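Local coordinates for protein K5 lyase (Enterobacteria phage k1-5, PDB 2X3H) that probably cleaves the K5 capsular polysaccharide (heparosan) of its bacterial host by a lyase mechanism, as part of a trimeric phage tail spike, at residues N112-H123 against R140-N149; S67-T78 against T95-S103. All blocks are in the same frame, centred on the assembly; numbering follows the deposited sequence.

Contact 1 (N112-H123 against R140-N149); sequences NLDGRGSGVLSH and RLSNITVESN
Asp114 OD1 is gripped from opposite faces of its carboxylate. Asn143 ND2 comes across the contact at 3.1 Å, 41° out of the carboxylate plane. On the other face the backbone N of Arg116 donates to Asp114 OD1 and closes an Asx turn. CG of Asp114 lies anti to the backbone N (chi1 176°), which swings the carboxylate toward the Asn143 amide; the two flat groups are turned 71° apart. Asn143 O receives Gly117 N at 2.8 Å from above its carbonyl plane. Together with the Asp114-Asn143 bond, this ties the 115-118 turn to the corner at Asn143. Gly115 O takes both Ser118 N and Gly119 N, which keeps the turn of 115-118 compact.

The segments are neighbouring rungs of a parallel beta-helix. Strand 112-114 pairs with 140-142, the chain bends at Asn143, and strand 119-123 pairs with 144-147 on another face of the coil. Leu113 and Leu141 point to the apolar side of the first pair, Leu121 and Val146 to that of the second. Leu113 and Leu141 lie side by side, CD2 to CD1 at 3.5 Å. Ile144 sits at the bend. Its CD1 meets Leu113 CG at 4.1 Å and Leu121 CG at 4.0 Å, so one methyl joins the apolar sides of both strand pairs. Beyond the bend a water bridges Gly119 O and Thr145 OG1.

At the far end Asn149 ND2 donates to His123 O at 2.8 Å and, more weakly, to Ser122 OG. Another water links His123 ND1 to Ser148 OG, and the His123 ring stacks on Tyr130. At the opposite end Arg140 NH1 forms a salt bridge to Asp172 of the third subunit, while Asn112 ND2 bonds Arg116 O of that same subunit.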
loop_
_atom_site.group_PDB
_atom_site.type_symbol
_atom_site.label_atom_id
_atom_site.label_comp_id
_atom_site.label_asym_id
_atom_site.label_seq_id
_atom_site.Cartn_x
_atom_site.Cartn_y
_atom_site.Cartn_z
ATOM N N ASN A 112 33.955 9.222 -8.301
ATOM C CA ASN A 112 34.112 8.408 -7.093
ATOM C C ASN A 112 34.644 9.292 -5.971
ATOM O O ASN A 112 35.855 9.445 -5.793
ATOM C CB ASN A 112 35.013 7.186 -7.317
ATOM C CG ASN A 112 35.042 6.245 -6.101
ATOM O OD1 ASN A 112 34.620 6.610 -4.995
ATOM N ND2 ASN A 112 35.543 5.030 -6.308
ATOM N N LEU A 113 33.718 9.877 -5.225
ATOM C CA LEU A 113 34.054 10.899 -4.246
ATOM C C LEU A 113 33.330 10.621 -2.938
ATOM O O LEU A 113 32.131 10.309 -2.936
ATOM C CB LEU A 113 33.624 12.255 -4.804
ATOM C CG LEU A 113 33.681 13.486 -3.913
ATOM C CD1 LEU A 113 35.108 13.686 -3.418
ATOM C CD2 LEU A 113 33.199 14.704 -4.722
ATOM N N ASP A 114 34.063 10.730 -1.834
ATOM C CA ASP A 114 33.506 10.539 -0.494
ATOM C C ASP A 114 33.950 11.722 0.359
ATOM O O ASP A 114 35.125 12.098 0.330
ATOM C CB ASP A 114 34.020 9.229 0.119
ATOM C CG ASP A 114 33.561 9.026 1.561
ATOM O OD1 ASP A 114 32.505 9.562 1.931
ATOM O OD2 ASP A 114 34.243 8.300 2.318
ATOM N N GLY A 115 33.010 12.318 1.090
ATOM C CA GLY A 115 33.305 13.449 1.968
ATOM C C GLY A 115 33.403 13.134 3.459
ATOM O O GLY A 115 33.628 14.045 4.272
ATOM N N ARG A 116 33.254 11.858 3.819
ATOM C CA ARG A 116 33.326 11.409 5.218
ATOM C C ARG A 116 32.388 12.179 6.179
ATOM O O ARG A 116 32.605 12.199 7.400
ATOM C CB ARG A 116 34.781 11.424 5.727
ATOM C CG ARG A 116 35.726 10.514 4.931
ATOM C CD ARG A 116 37.195 10.632 5.385
ATOM N NE ARG A 116 37.402 10.259 6.781
ATOM C CZ ARG A 116 37.951 11.049 7.697
ATOM N NH1 ARG A 116 38.369 12.270 7.378
ATOM N NH2 ARG A 116 38.088 10.609 8.941
ATOM N N GLY A 117 31.345 12.787 5.623
ATOM C CA GLY A 117 30.398 13.599 6.391
ATOM C C GLY A 117 30.917 14.954 6.836
ATOM O O GLY A 117 30.210 15.698 7.515
ATOM N N SER A 118 32.152 15.286 6.478
ATOM C CA SER A 118 32.722 16.556 6.932
ATOM C C SER A 118 33.228 17.456 5.813
ATOM O O SER A 118 33.548 18.628 6.053
ATOM C CB SER A 118 33.842 16.319 7.945
ATOM O OG SER A 118 34.946 15.680 7.327
ATOM N N GLY A 119 33.323 16.920 4.599
ATOM C CA GLY A 119 33.723 17.733 3.460
ATOM C C GLY A 119 32.573 18.575 2.932
ATOM O O GLY A 119 31.425 18.111 2.866
ATOM N N VAL A 120 32.875 19.824 2.583
ATOM C CA VAL A 120 31.913 20.709 1.936
ATOM C C VAL A 120 32.514 21.214 0.632
ATOM O O VAL A 120 33.596 21.800 0.642
ATOM C CB VAL A 120 31.587 21.934 2.815
ATOM C CG1 VAL A 120 30.576 22.855 2.102
ATOM C CG2 VAL A 120 31.083 21.492 4.181
ATOM N N LEU A 121 31.832 20.969 -0.486
ATOM C CA LEU A 121 32.257 21.527 -1.760
ATOM C C LEU A 121 31.512 22.832 -1.962
ATOM O O LEU A 121 30.300 22.842 -2.185
ATOM C CB LEU A 121 31.978 20.556 -2.908
ATOM C CG LEU A 121 32.834 19.287 -2.881
ATOM C CD1 LEU A 121 32.466 18.346 -4.026
ATOM C CD2 LEU A 121 34.311 19.651 -2.957
ATOM N N SER A 122 32.233 23.943 -1.850
ATOM C CA SER A 122 31.598 25.259 -1.899
ATOM C C SER A 122 31.845 25.966 -3.226
ATOM O O SER A 122 32.974 26.378 -3.523
ATOM C CB SER A 122 32.092 26.120 -0.737
ATOM O OG SER A 122 31.533 27.418 -0.794
ATOM N N HIS A 123 30.786 26.110 -4.015
ATOM C CA HIS A 123 30.884 26.702 -5.343
ATOM C C HIS A 123 31.410 28.132 -5.257
ATOM O O HIS A 123 30.821 28.992 -4.589
ATOM C CB HIS A 123 29.526 26.660 -6.054
ATOM C CG HIS A 123 29.606 26.803 -7.546
ATOM N ND1 HIS A 123 28.505 27.104 -8.320
ATOM C CD2 HIS A 123 30.647 26.680 -8.406
ATOM C CE1 HIS A 123 28.863 27.161 -9.592
ATOM N NE2 HIS A 123 30.158 26.901 -9.672
ATOM N N ARG A 140 30.289 6.666 -7.609
ATOM C CA ARG A 140 29.798 6.836 -6.244
ATOM C C ARG A 140 30.034 8.289 -5.844
ATOM O O ARG A 140 31.131 8.810 -6.022
ATOM C CB ARG A 140 30.570 5.897 -5.319
ATOM C CG ARG A 140 30.425 6.141 -3.825
ATOM C CD ARG A 140 29.660 5.005 -3.178
ATOM N NE ARG A 140 29.563 5.137 -1.724
ATOM C CZ ARG A 140 28.595 4.584 -1.003
ATOM N NH1 ARG A 140 27.648 3.875 -1.612
ATOM N NH2 ARG A 140 28.562 4.746 0.318
ATOM N N LEU A 141 29.000 8.963 -5.354
ATOM C CA LEU A 141 29.192 10.281 -4.758
ATOM C C LEU A 141 28.529 10.201 -3.403
ATOM O O LEU A 141 27.315 10.003 -3.338
ATOM C CB LEU A 141 28.531 11.359 -5.605
ATOM C CG LEU A 141 28.547 12.795 -5.080
ATOM C CD1 LEU A 141 29.956 13.350 -4.924
ATOM C CD2 LEU A 141 27.706 13.663 -6.032
ATOM N N SER A 142 29.300 10.338 -2.327
ATOM C CA SER A 142 28.758 9.988 -1.009
ATOM C C SER A 142 29.242 10.846 0.146
ATOM O O SER A 142 30.359 11.364 0.123
ATOM C CB SER A 142 29.033 8.511 -0.699
ATOM O OG SER A 142 30.431 8.259 -0.574
ATOM N N ASN A 143 28.383 10.965 1.159
ATOM C CA ASN A 143 28.769 11.521 2.463
ATOM C C ASN A 143 29.423 12.901 2.369
ATOM O O ASN A 143 30.496 13.143 2.942
ATOM C CB ASN A 143 29.697 10.540 3.194
ATOM C CG ASN A 143 29.147 9.116 3.234
ATOM O OD1 ASN A 143 27.941 8.896 3.361
ATOM N ND2 ASN A 143 30.044 8.137 3.147
ATOM N N ILE A 144 28.764 13.817 1.680
ATOM C CA ILE A 144 29.369 15.116 1.402
ATOM C C ILE A 144 28.283 16.184 1.276
ATOM O O ILE A 144 27.116 15.872 1.038
ATOM C CB ILE A 144 30.241 15.026 0.111
ATOM C CG1 ILE A 144 31.236 16.190 0.023
ATOM C CG2 ILE A 144 29.364 14.929 -1.147
ATOM C CD1 ILE A 144 32.477 15.843 -0.818
ATOM N N THR A 145 28.674 17.434 1.468
ATOM C CA THR A 145 27.777 18.563 1.281
ATOM C C THR A 145 28.216 19.332 0.041
ATOM O O THR A 145 29.412 19.502 -0.191
ATOM C CB THR A 145 27.829 19.489 2.507
ATOM O OG1 THR A 145 27.356 18.769 3.657
ATOM C CG2 THR A 145 26.984 20.737 2.273
ATOM N N VAL A 146 27.243 19.765 -0.755
ATOM C CA VAL A 146 27.482 20.614 -1.922
ATOM C C VAL A 146 26.758 21.935 -1.708
ATOM O O VAL A 146 25.532 21.977 -1.618
ATOM C CB VAL A 146 27.021 19.919 -3.221
ATOM C CG1 VAL A 146 27.243 20.818 -4.446
ATOM C CG2 VAL A 146 27.747 18.586 -3.384
ATOM N N GLU A 147 27.534 23.008 -1.589
ATOM C CA GLU A 147 26.997 24.322 -1.286
ATOM C C GLU A 147 27.037 25.235 -2.506
ATOM O O GLU A 147 28.059 25.331 -3.183
ATOM C CB GLU A 147 27.803 24.964 -0.150
ATOM C CG GLU A 147 27.285 26.340 0.227
ATOM C CD GLU A 147 27.983 26.958 1.427
ATOM O OE1 GLU A 147 28.871 26.313 2.036
ATOM O OE2 GLU A 147 27.622 28.113 1.764
ATOM N N SER A 148 25.938 25.906 -2.760
ATOM C CA SER A 148 25.890 26.864 -3.859
ATOM C C SER A 148 26.142 28.283 -3.321
ATOM O O SER A 148 26.016 28.523 -2.119
ATOM C CB SER A 148 24.537 26.732 -4.586
ATOM O OG SER A 148 24.408 27.637 -5.660
ATOM N N ASN A 149 26.509 29.209 -4.224
ATOM C CA ASN A 149 26.747 30.607 -3.848
ATOM C C ASN A 149 26.326 31.542 -4.978
ATOM O O ASN A 149 27.117 32.378 -5.437
ATOM C CB ASN A 149 28.222 30.834 -3.511
ATOM C CG ASN A 149 28.604 30.254 -2.173
ATOM O OD1 ASN A 149 28.140 30.715 -1.126
ATOM N ND2 ASN A 149 29.456 29.229 -2.195
HETATM O O HOH W 1 29.640 17.562 4.850
HETATM O O HOH W 2 26.055 25.934 -7.387
#

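Contact 2 (S67-T78 against T95-S103). Unlike the reference sequence in segment 95-103: Ile96 (reference Val).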
loop_
_atom_site.group_PDB
_atom_site.type_symbol
_atom_site.label_atom_id
_atom_site.label_comp_id
_atom_site.label_asym_id
_atom_site.label_seq_id
_atom_site.Cartn_x
_atom_site.Cartn_y
_atom_site.Cartn_z
ATOM N N SER A 67 42.886 12.627 4.255
ATOM C CA SER A 67 41.604 13.307 4.461
ATOM C C SER A 67 41.222 14.261 3.325
ATOM O O SER A 67 40.034 14.557 3.120
ATOM C CB SER A 67 41.608 14.031 5.803
ATOM O OG SER A 67 42.566 15.071 5.805
ATOM N N LYS A 68 42.225 14.750 2.598
ATOM C CA LYS A 68 42.007 15.598 1.433
ATOM C C LYS A 68 43.189 15.452 0.475
ATOM O O LYS A 68 44.260 14.989 0.881
ATOM C CB LYS A 68 41.814 17.065 1.846
ATOM C CG LYS A 68 43.022 17.661 2.548
ATOM C CD LYS A 68 42.779 19.082 3.025
ATOM C CE LYS A 68 44.021 19.596 3.748
ATOM N NZ LYS A 68 43.861 20.986 4.276
ATOM N N PRO A 69 42.987 15.807 -0.805
ATOM C CA PRO A 69 44.087 15.693 -1.764
ATOM C C PRO A 69 45.249 16.617 -1.431
ATOM O O PRO A 69 45.043 17.694 -0.868
ATOM C CB PRO A 69 43.448 16.129 -3.084
ATOM C CG PRO A 69 41.974 15.899 -2.895
ATOM C CD PRO A 69 41.742 16.257 -1.450
ATOM N N PHE A 70 46.458 16.197 -1.785
ATOM C CA PHE A 70 47.639 17.041 -1.602
ATOM C C PHE A 70 47.466 18.365 -2.337
ATOM O O PHE A 70 47.115 18.390 -3.521
ATOM C CB PHE A 70 48.889 16.299 -2.085
ATOM C CG PHE A 70 50.181 17.029 -1.824
ATOM C CD1 PHE A 70 50.601 17.288 -0.526
ATOM C CD2 PHE A 70 50.989 17.433 -2.879
ATOM C CE1 PHE A 70 51.807 17.956 -0.283
ATOM C CE2 PHE A 70 52.189 18.101 -2.641
ATOM C CZ PHE A 70 52.594 18.360 -1.338
ATOM N N GLY A 71 47.689 19.469 -1.629
ATOM C CA GLY A 71 47.599 20.784 -2.247
ATOM C C GLY A 71 46.262 21.474 -2.048
ATOM O O GLY A 71 46.127 22.653 -2.355
ATOM N N ALA A 72 45.271 20.752 -1.532
ATOM C CA ALA A 72 43.962 21.355 -1.273
ATOM C C ALA A 72 43.957 22.036 0.091
ATOM O O ALA A 72 44.375 21.449 1.087
ATOM C CB ALA A 72 42.862 20.299 -1.353
ATOM N N ALA A 73 43.488 23.278 0.126
ATOM C CA ALA A 73 43.505 24.076 1.351
ATOM C C ALA A 73 42.346 23.739 2.286
ATOM O O ALA A 73 42.531 23.579 3.498
ATOM C CB ALA A 73 43.485 25.565 1.000
ATOM N N GLY A 74 41.149 23.638 1.720
ATOM C CA GLY A 74 39.940 23.428 2.521
ATOM C C GLY A 74 39.630 24.517 3.536
ATOM O O GLY A 74 39.059 24.240 4.598
ATOM N N ASP A 75 39.967 25.761 3.197
ATOM C CA ASP A 75 39.846 26.884 4.140
ATOM C C ASP A 75 38.782 27.896 3.723
ATOM O O ASP A 75 38.746 29.027 4.229
ATOM C CB ASP A 75 41.196 27.589 4.291
ATOM C CG ASP A 75 41.676 28.216 2.984
ATOM O OD1 ASP A 75 40.889 28.249 2.014
ATOM O OD2 ASP A 75 42.844 28.683 2.932
ATOM N N ALA A 76 37.933 27.493 2.783
ATOM C CA ALA A 76 36.805 28.298 2.329
ATOM C C ALA A 76 37.189 29.554 1.543
ATOM O O ALA A 76 36.308 30.296 1.104
ATOM C CB ALA A 76 35.871 28.670 3.519
ATOM N N THR A 77 38.487 29.800 1.361
ATOM C CA THR A 77 38.921 31.025 0.675
ATOM C C THR A 77 39.917 30.761 -0.455
ATOM O O THR A 77 39.817 31.360 -1.529
ATOM C CB THR A 77 39.486 32.102 1.662
ATOM O OG1 THR A 77 40.775 31.709 2.152
ATOM C CG2 THR A 77 38.548 32.311 2.845
ATOM N N THR A 78 40.875 29.873 -0.208
ATOM C CA THR A 78 41.845 29.493 -1.237
ATOM C C THR A 78 41.110 28.799 -2.372
ATOM O O THR A 78 40.179 28.024 -2.131
ATOM C CB THR A 78 42.931 28.559 -0.659
ATOM O OG1 THR A 78 43.599 29.222 0.429
ATOM C CG2 THR A 78 43.951 28.174 -1.723
ATOM N N THR A 95 38.882 11.244 -1.651
ATOM C CA THR A 95 38.329 11.681 -0.371
ATOM C C THR A 95 38.542 13.178 -0.233
ATOM O O THR A 95 39.680 13.661 -0.319
ATOM C CB THR A 95 38.998 10.963 0.827
ATOM O OG1 THR A 95 38.767 9.544 0.753
ATOM C CG2 THR A 95 38.464 11.509 2.164
ATOM N N ILE A 96 37.454 13.914 -0.038
ATOM C CA ILE A 96 37.530 15.347 0.193
ATOM C C ILE A 96 36.746 15.638 1.472
ATOM O O ILE A 96 35.523 15.755 1.457
ATOM C CB ILE A 96 37.002 16.154 -1.015
ATOM C CG1 ILE A 96 37.829 15.828 -2.261
ATOM C CG2 ILE A 96 37.055 17.644 -0.729
ATOM C CD1 ILE A 96 37.321 16.496 -3.529
ATOM N N SER A 97 37.472 15.718 2.583
ATOM C CA SER A 97 36.849 15.821 3.883
ATOM C C SER A 97 37.544 16.842 4.783
ATOM O O SER A 97 38.604 17.377 4.428
ATOM C CB SER A 97 36.830 14.437 4.557
ATOM O OG SER A 97 38.132 14.014 4.946
ATOM N N ASP A 98 36.920 17.111 5.929
ATOM C CA ASP A 98 37.487 17.970 6.985
ATOM C C ASP A 98 37.837 19.371 6.484
ATOM O O ASP A 98 38.928 19.887 6.737
ATOM C CB ASP A 98 38.727 17.313 7.633
ATOM C CG ASP A 98 38.396 16.057 8.434
ATOM O OD1 ASP A 98 37.207 15.802 8.737
ATOM O OD2 ASP A 98 39.348 15.307 8.771
ATOM N N GLY A 99 36.906 19.993 5.775
ATOM C CA GLY A 99 37.115 21.354 5.316
ATOM C C GLY A 99 36.035 21.855 4.388
ATOM O O GLY A 99 35.109 21.116 4.025
ATOM N N VAL A 100 36.150 23.129 4.029
ATOM C CA VAL A 100 35.282 23.762 3.062
ATOM C C VAL A 100 36.153 24.114 1.867
ATOM O O VAL A 100 37.107 24.893 1.985
ATOM C CB VAL A 100 34.619 25.026 3.643
ATOM C CG1 VAL A 100 33.721 25.683 2.601
ATOM C CG2 VAL A 100 33.824 24.687 4.906
ATOM N N PHE A 101 35.842 23.523 0.720
ATOM C CA PHE A 101 36.731 23.597 -0.431
ATOM C C PHE A 101 36.140 24.482 -1.501
ATOM O O PHE A 101 35.238 24.081 -2.244
ATOM C CB PHE A 101 37.037 22.192 -0.950
ATOM C CG PHE A 101 37.716 21.324 0.065
ATOM C CD1 PHE A 101 36.977 20.654 1.046
ATOM C CD2 PHE A 101 39.101 21.188 0.059
ATOM C CE1 PHE A 101 37.607 19.864 2.000
ATOM C CE2 PHE A 101 39.734 20.389 0.986
ATOM C CZ PHE A 101 38.995 19.727 1.968
ATOM N N SER A 102 36.634 25.714 -1.550
ATOM C CA SER A 102 36.167 26.685 -2.514
ATOM C C SER A 102 36.616 26.266 -3.899
ATOM O O SER A 102 37.812 26.076 -4.132
ATOM C CB SER A 102 36.737 28.067 -2.176
ATOM O OG SER A 102 36.258 29.026 -3.099
ATOM N N SER A 103 35.669 26.115 -4.821
ATOM C CA SER A 103 35.988 25.582 -6.138
ATOM C C SER A 103 34.968 26.008 -7.191
ATOM O O SER A 103 33.757 26.031 -6.934
ATOM C CB SER A 103 36.142 24.047 -6.091
ATOM O OG SER A 103 35.144 23.453 -5.263
HETATM O O HOH W 3 41.190 17.403 5.129
HETATM O O HOH W 4 39.147 26.316 -0.251
#
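The Phe101 ring is sandwiched between Gly74 CA on one face and Ile96 CG2 on the other. Gly74 makes a CH-pi contact, with its CA 3.6 Å from the ring centroid and 23° off the normal. Ile96 belongs to the same segment as the ring and differs from the reference valine. At the rim, Ala72 CB approaches CE2 of Phe101 to 3.9 Å, near the ring plane. Lys68 CD and Ser97 O also lie at the edge. With CG anti to its carbonyl carbon (chi1 -61°), the Phe101 ring turns back toward 67-78 although CB points away.

The Lys68 chain is extended beyond CG and passes along the ring rim. Its NZ reaches Ala73 O at 3.0 Å and, weakly, Ala72 O. These bonds brace the loop internally, beside a type II turn from Pro69 to Ala72. The loop lies against 95-103 at the start of the beta-helix. Pro69 CD rests on Ile96 CG1, and helix 81-88 packs against Pro69, Ile96 and Phe101.

Hydrogen bonds anchor the loop at two places along the chain. Ser67 O accepts Ser97 OG at 2.7 Å, and Ser97 N as well. Farther on, Gly74 O takes Val100 N, and Ala76 N donates to Val100 O at 2.8 Å. Asp75 shapes the next turn: OD1 accepts Thr77 N and Thr78 N, an Asx turn and motif, while OD2 accepts Thr78 OG1 through its syn lone pair.

The two donors of Ser97 meet Ser67 O differently. The backbone N comes nearly along the C=O axis, and OG sits on a lone pair in the carbonyl plane. Two bonds from one residue should therefore fix the direction of this carbonyl as well as its position.

Overall arrangement
From the N terminus, the loop 67-78 comes first and is closed in contact 2 when the chain returns at 95-103, after helix 81-88. Contact 1 follows in series: 112-123 is met by 140-149 after the excursion through strand 131-134. Neither contact nests within the other. Their centres are about 11 Å apart, and strand 99-103 runs beside 119-123, with Phe101 N and Val120 O 2.8 Å apart, probably hydrogen-bonded. A probable hydrogen bond between Ser118 OG and Asp98 OD1 joins the neighbouring turns. Contact 2 fastens the N-terminal loop onto the beginning of the beta-helix, and contact 1 joins the next two coils through both of their strand pairs. Both contacts touch the second subunit.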